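Local coordinates for water-soluble chlorophyll protein (Brassicaceae, PDB 5HPZ), which binds chlorophyll in a water-soluble four-chain assembly built on a Kunitz-inhibitor-type beta-trefoil fold, at residues I45-L49 with W151-L157. Numbering follows the deposited sequence.
With 68G (13'2-hydroxyl-Chlorophyll a), chain C.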
ATOM      1  N   ILE A  45     -10.201  -1.927 -13.848  1.00 22.13           N
ATOM      2  CA  ILE A  45      -9.786  -3.093 -14.547  1.00 23.98           C
ATOM      3  C   ILE A  45      -8.571  -2.775 -15.421  1.00 23.37           C
ATOM      4  O   ILE A  45      -8.579  -1.803 -16.175  1.00 24.70           O
ATOM      5  CB  ILE A  45     -10.918  -3.649 -15.428  1.00 22.66           C
ATOM      6  CG1 ILE A  45     -12.195  -3.796 -14.609  1.00 23.93           C
ATOM      7  CG2 ILE A  45     -10.460  -4.958 -16.033  1.00 25.01           C
ATOM      8  CD1 ILE A  45     -13.410  -4.205 -15.421  1.00 23.41           C
ATOM      9  N   THR A  46      -7.493  -3.535 -15.246  0.52 24.16           N
ATOM     10  CA  THR A  46      -6.289  -3.348 -16.058  0.52 25.90           C
ATOM     11  C   THR A  46      -5.874  -4.625 -16.693  1.00 26.96           C
ATOM     12  O   THR A  46      -6.296  -5.714 -16.262  1.00 27.89           O
ATOM     13  CB  THR A  46      -5.057  -2.834 -15.284  0.52 25.62           C
ATOM     14  OG1 THR A  46      -4.665  -3.767 -14.239  0.52 26.83           O
ATOM     15  CG2 THR A  46      -5.324  -1.473 -14.738  0.52 26.05           C
ATOM     16  N   GLN A  47      -5.044  -4.495 -17.722  1.00 24.09           N
ATOM     17  CA  GLN A  47      -4.335  -5.670 -18.220  1.00 28.13           C
ATOM     18  C   GLN A  47      -3.024  -5.825 -17.447  1.00 30.17           C
ATOM     19  O   GLN A  47      -2.226  -4.934 -17.371  1.00 33.78           O
ATOM     20  CB  GLN A  47      -4.060  -5.527 -19.723  1.00 30.41           C
ATOM     21  CG  GLN A  47      -3.231  -6.706 -20.212  1.00 35.32           C
ATOM     22  CD  GLN A  47      -2.554  -6.523 -21.543  1.00 39.34           C
ATOM     23  OE1 GLN A  47      -2.509  -5.410 -22.103  1.00 36.71           O
ATOM     24  NE2 GLN A  47      -1.991  -7.643 -22.074  1.00 38.05           N
ATOM     25  N   THR A  48      -2.753  -6.996 -16.918  1.00 30.87           N
ATOM     26  CA  THR A  48      -1.501  -7.157 -16.291  1.00 30.39           C
ATOM     27  C   THR A  48      -0.361  -7.190 -17.352  1.00 29.69           C
ATOM     28  O   THR A  48      -0.540  -7.626 -18.461  1.00 29.14           O
ATOM     29  CB  THR A  48      -1.497  -8.372 -15.361  1.00 30.39           C
ATOM     30  OG1 THR A  48      -0.237  -8.413 -14.693  1.00 37.89           O
ATOM     31  CG2 THR A  48      -1.689  -9.599 -16.114  1.00 29.20           C
ATOM     32  N   LEU A  49       0.789  -6.672 -16.966  1.00 33.60           N
ATOM     33  CA  LEU A  49       1.995  -6.629 -17.786  1.00 39.24           C
ATOM     34  C   LEU A  49       2.760  -7.928 -17.727  1.00 38.79           C
ATOM     35  O   LEU A  49       3.668  -8.173 -18.518  1.00 35.96           O
ATOM     36  CB  LEU A  49       2.896  -5.505 -17.276  1.00 41.50           C
ATOM     37  CG  LEU A  49       2.470  -4.066 -17.560  1.00 45.63           C
ATOM     38  CD1 LEU A  49       3.402  -3.104 -16.848  1.00 43.90           C
ATOM     39  CD2 LEU A  49       2.400  -3.804 -19.086  1.00 47.89           C
ATOM     40  N   TRP A 151      -0.449   1.556 -12.955  1.00 25.83           N
ATOM     41  CA  TRP A 151       0.492   0.515 -12.543  1.00 26.72           C
ATOM     42  C   TRP A 151       1.545   0.338 -13.611  1.00 24.70           C
ATOM     43  O   TRP A 151       1.393  -0.483 -14.511  1.00 27.17           O
ATOM     44  CB  TRP A 151      -0.245  -0.841 -12.303  1.00 28.60           C
ATOM     45  CG  TRP A 151      -1.171  -0.735 -11.168  1.00 27.51           C
ATOM     46  CD1 TRP A 151      -2.498  -0.404 -11.221  1.00 27.07           C
ATOM     47  CD2 TRP A 151      -0.841  -0.859  -9.779  1.00 27.10           C
ATOM     48  NE1 TRP A 151      -3.013  -0.310  -9.943  1.00 26.79           N
ATOM     49  CE2 TRP A 151      -2.024  -0.620  -9.046  1.00 28.45           C
ATOM     50  CE3 TRP A 151       0.315  -1.191  -9.093  1.00 28.10           C
ATOM     51  CZ2 TRP A 151      -2.059  -0.659  -7.661  1.00 30.07           C
ATOM     52  CZ3 TRP A 151       0.281  -1.224  -7.724  1.00 33.01           C
ATOM     53  CH2 TRP A 151      -0.913  -0.981  -7.015  1.00 31.09           C
ATOM     54  N   LEU A 152       2.648   1.062 -13.491  1.00 29.02           N
ATOM     55  CA  LEU A 152       3.731   0.977 -14.489  1.00 30.73           C
ATOM     56  C   LEU A 152       3.236   1.208 -15.921  1.00 33.44           C
ATOM     57  O   LEU A 152       3.756   0.625 -16.885  1.00 30.71           O
ATOM     58  CB  LEU A 152       4.438  -0.393 -14.424  1.00 32.51           C
ATOM     59  CG  LEU A 152       5.101  -0.866 -13.091  1.00 36.61           C
ATOM     60  CD1 LEU A 152       5.781  -2.229 -13.290  1.00 39.00           C
ATOM     61  CD2 LEU A 152       6.125   0.096 -12.483  1.00 38.96           C
ATOM     62  N   GLY A 153       2.199   2.027 -16.068  1.00 30.96           N
ATOM     63  CA  GLY A 153       1.605   2.273 -17.388  1.00 31.13           C
ATOM     64  C   GLY A 153       0.798   1.121 -17.992  1.00 31.40           C
ATOM     65  O   GLY A 153       0.405   1.207 -19.131  1.00 27.48           O
ATOM     66  N   ALA A 154       0.502   0.068 -17.240  1.00 28.24           N
ATOM     67  CA  ALA A 154      -0.335  -1.066 -17.774  1.00 28.93           C
ATOM     68  C   ALA A 154      -1.671  -0.589 -18.319  1.00 28.60           C
ATOM     69  O   ALA A 154      -2.231   0.342 -17.781  1.00 32.09           O
ATOM     70  CB  ALA A 154      -0.604  -2.111 -16.707  1.00 29.04           C
ATOM     71  N   PRO A 155      -2.148  -1.192 -19.400  1.00 27.75           N
ATOM     72  CA  PRO A 155      -3.390  -0.652 -19.996  1.00 29.96           C
ATOM     73  C   PRO A 155      -4.610  -0.720 -19.051  1.00 29.55           C
ATOM     74  O   PRO A 155      -4.871  -1.782 -18.467  1.00 29.37           O
ATOM     75  CB  PRO A 155      -3.622  -1.561 -21.170  1.00 27.79           C
ATOM     76  CG  PRO A 155      -2.247  -1.986 -21.568  1.00 32.05           C
ATOM     77  CD  PRO A 155      -1.474  -2.146 -20.302  1.00 29.83           C
ATOM     78  N   GLN A 156      -5.286   0.403 -18.867  1.00 26.40           N
ATOM     79  CA  GLN A 156      -6.465   0.452 -18.031  1.00 27.76           C
ATOM     80  C   GLN A 156      -7.686   0.552 -18.923  1.00 29.44           C
ATOM     81  O   GLN A 156      -7.665   1.330 -19.903  1.00 25.47           O
ATOM     82  CB  GLN A 156      -6.379   1.668 -17.161  1.00 27.17           C
ATOM     83  CG  GLN A 156      -7.638   1.900 -16.422  1.00 31.86           C
ATOM     84  CD  GLN A 156      -7.665   3.216 -15.730  1.00 33.63           C
ATOM     85  OE1 GLN A 156      -6.643   3.834 -15.481  1.00 33.43           O
ATOM     86  NE2 GLN A 156      -8.862   3.657 -15.405  1.00 43.38           N
ATOM     87  N   LEU A 157      -8.763  -0.163 -18.574  1.00 26.09           N
ATOM     88  CA  LEU A 157      -9.948  -0.163 -19.392  1.00 25.15           C
ATOM     89  C   LEU A 157     -10.724   1.058 -19.185  1.00 23.50           C
ATOM     90  O   LEU A 157     -11.008   1.424 -18.053  1.00 29.19           O
ATOM     91  CB  LEU A 157     -10.866  -1.353 -19.131  1.00 25.82           C
ATOM     92  CG  LEU A 157     -10.567  -2.598 -19.940  1.00 25.99           C
ATOM     93  CD1 LEU A 157      -9.161  -3.156 -19.639  1.00 29.72           C
ATOM     94  CD2 LEU A 157     -11.624  -3.631 -19.684  1.00 25.91           C
TER
HETATM   95  C1  68G C1001       2.119  -5.906 -12.134  1.00 44.48           C
HETATM   96  C2  68G C1001       2.865  -6.477 -10.922  1.00 44.10           C
HETATM   97  C3  68G C1001       3.631  -5.530 -10.108  1.00 47.13           C
HETATM   98  C4  68G C1001       3.625  -4.127 -10.623  1.00 55.61           C
HETATM   99  C5  68G C1001       4.498  -5.922  -8.909  1.00 47.69           C
HETATM  100  C6  68G C1001       3.694  -6.189  -7.676  1.00 48.52           C
HETATM  101  C7  68G C1001       2.827  -5.049  -7.260  1.00 46.13           C
HETATM  102  C8  68G C1001       2.490  -5.329  -5.810  1.00 47.45           C
HETATM  103  C9  68G C1001       1.580  -6.565  -5.607  1.00 46.45           C
HETATM  104  C10 68G C1001       1.737  -4.139  -5.275  1.00 49.72           C
HETATM  105  C11 68G C1001       2.681  -3.420  -4.404  1.00 53.71           C
HETATM  106  C12 68G C1001       1.781  -2.363  -3.777  1.00 55.18           C
HETATM  107  C13 68G C1001       2.550  -1.048  -3.899  1.00 56.33           C
HETATM  108  C14 68G C1001       3.945  -1.150  -3.222  1.00 54.50           C
HETATM  109  C15 68G C1001       1.667   0.037  -3.248  1.00 51.60           C
HETATM  110  C16 68G C1001       2.029   1.421  -3.779  1.00 53.15           C
HETATM  111  C17 68G C1001       1.035   2.316  -3.056  1.00 47.11           C
HETATM  112  C18 68G C1001       1.373   3.704  -3.484  1.00 46.71           C
HETATM  113  C19 68G C1001       0.131   4.556  -3.373  1.00 44.22           C
HETATM  114  C20 68G C1001       2.395   4.238  -2.479  1.00 54.19           C
HETATM  115  O2A 68G C1001       1.136  -4.866 -11.801  1.00 39.43           O
HETATM  116  CGA 68G C1001       0.193  -4.930 -12.778  1.00 38.20           C
HETATM  117  O1A 68G C1001       0.293  -5.584 -13.829  1.00 39.29           O
HETATM  118  CBA 68G C1001      -1.059  -4.193 -12.463  1.00 34.79           C
HETATM  119  CAA 68G C1001      -2.054  -5.256 -11.890  1.00 31.43           C
HETATM  120  C2A 68G C1001      -1.674  -5.765 -10.458  1.00 27.08           C
HETATM  121  C3A 68G C1001      -1.870  -4.661  -9.503  1.00 26.11           C
HETATM  122  CMA 68G C1001      -0.754  -4.800  -8.513  1.00 26.54           C
HETATM  123  C4A 68G C1001      -3.126  -4.913  -8.790  1.00 24.12           C
HETATM  124  CHB 68G C1001      -3.684  -4.146  -7.856  1.00 23.29           C
HETATM  125  NA  68G C1001      -3.538  -6.099  -9.175  1.00 23.88           N
HETATM  126  C1A 68G C1001      -2.706  -6.677 -10.053  1.00 26.70           C
HETATM  127  CHA 68G C1001      -2.910  -7.931 -10.490  1.00 28.79           C
HETATM  128  CBD 68G C1001      -2.093  -8.782 -11.312  1.00 31.34           C
HETATM  129  CGD 68G C1001      -0.750  -8.949 -10.772  1.00 33.93           C
HETATM  130  O1D 68G C1001       0.276  -8.830 -11.482  1.00 35.19           O
HETATM  131  O2D 68G C1001      -0.653  -9.224  -9.453  1.00 30.19           O
HETATM  132  CED 68G C1001       0.682  -9.348  -9.014  1.00 34.20           C
HETATM  133  O   68G C1001      -1.852  -8.304 -12.581  1.00 32.87           O
HETATM  134  CAD 68G C1001      -2.798 -10.033 -11.376  1.00 33.22           C
HETATM  135  OBD 68G C1001      -2.421 -11.018 -12.077  1.00 32.34           O
HETATM  136  C3D 68G C1001      -3.927  -9.936 -10.610  1.00 32.33           C
HETATM  137  C2D 68G C1001      -5.061 -10.491 -10.099  1.00 31.17           C
HETATM  138  CMD 68G C1001      -5.480 -11.772 -10.336  1.00 31.30           C
HETATM  139  C4D 68G C1001      -3.941  -8.701 -10.109  1.00 29.60           C
HETATM  140  ND  68G C1001      -4.978  -8.486  -9.318  1.00 31.68           N
HETATM  141  C1D 68G C1001      -5.708  -9.616  -9.300  1.00 29.67           C
HETATM  142  CHD 68G C1001      -6.880  -9.786  -8.575  1.00 30.72           C
HETATM  143  C4C 68G C1001      -7.510  -8.973  -7.706  1.00 28.83           C
HETATM  144  NC  68G C1001      -7.104  -7.687  -7.476  1.00 34.63           N
HETATM  145 MG   68G C1001      -5.449  -6.809  -8.304  1.00 35.04          MG
HETATM  146  C3C 68G C1001      -8.632  -9.146  -6.941  1.00 30.03           C
HETATM  147  CAC 68G C1001      -9.478 -10.395  -6.837  1.00 32.88           C
HETATM  148  CBC 68G C1001      -8.720 -11.279  -5.788  1.00 32.26           C
HETATM  149  C2C 68G C1001      -8.867  -8.007  -6.254  1.00 33.14           C
HETATM  150  CMC 68G C1001      -9.895  -7.833  -5.393  1.00 32.25           C
HETATM  151  C1C 68G C1001      -7.911  -7.087  -6.580  1.00 27.77           C
HETATM  152  CHC 68G C1001      -7.722  -5.831  -6.146  1.00 29.89           C
HETATM  153  C4B 68G C1001      -6.631  -5.037  -6.236  1.00 28.66           C
HETATM  154  NB  68G C1001      -5.708  -5.164  -7.199  1.00 27.10           N
HETATM  155  C1B 68G C1001      -4.754  -4.249  -7.032  1.00 27.60           C
HETATM  156  C2B 68G C1001      -5.085  -3.531  -5.921  1.00 29.05           C
HETATM  157  CMB 68G C1001      -4.356  -2.506  -5.412  1.00 26.53           C
HETATM  158  C3B 68G C1001      -6.267  -3.988  -5.472  1.00 28.09           C
HETATM  159  CAB 68G C1001      -7.015  -3.668  -4.402  1.00 27.20           C
HETATM  160  CBB 68G C1001      -7.049  -2.345  -3.666  1.00 28.15           C
HETATM  161  O   HOH W   1     -10.593   0.853 -15.357  1.00 23.47           O
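Leu49 has CG turned anti to its carbonyl carbon (chi1 -73°), which drops the isopropyl end onto the turn 151-154: CG meets CB of Ala154 at 3.7 Å, and CD1 reaches CB of Leu152 at 3.8 Å. That turn is type I', with Leu152 and Gly153 both at positive phi, and Ala154 N closes it on Trp151 O. A similar rotation at Trp151 (chi1 -65°) swings the indole to the chlorophyll instead, its face against the pigment's edge, where C3A stands 3.9 Å above the ring plane, over its centre. Trp151 NE1 donates to the backbone O of Ala34, which helps fix the rotation of the indole. Replacing this indole by an alanine side chain is likely to leave the pigment edge at C3A and CMA without its aromatic cover and Ala34 O without its donor. Thr48, Leu49, Trp151 and Leu152 all belong to the chlorophyll pocket, so the contact forms part of its wall; Leu49 N makes a long, weak bond of 3.4 Å to pigment O1A.

Beyond the turn the backbones pair antiparallel. Leu157 N donates to Ile45 O at 2.9 Å, almost straight (175° at the hydrogen), and Gln47 N donates to Pro155 O at 2.8 Å. These bonds flank Thr46 and Gln156, a non-hydrogen-bonded pair. Gln47 lays its carboxamide OE1 3.5 Å from CG of Pro155, while NE2 is taken by Ser25 OG and Gly28 O. At the other end a water bridges Ile45 N, Gln156 NE2 and Leu157 O; separately, Ile45 CG2 touches Leu157 CD2 at 4.1 Å.

Ile86 of the third subunit packs on Leu49 and Leu152. Within the beta-trefoil, this single bridge joins two antiparallel sheets: strand 44-47 pairs with 30-33, strand 155-160 with 142-148, and strand 111-113 packs against Ile45 and Leu157.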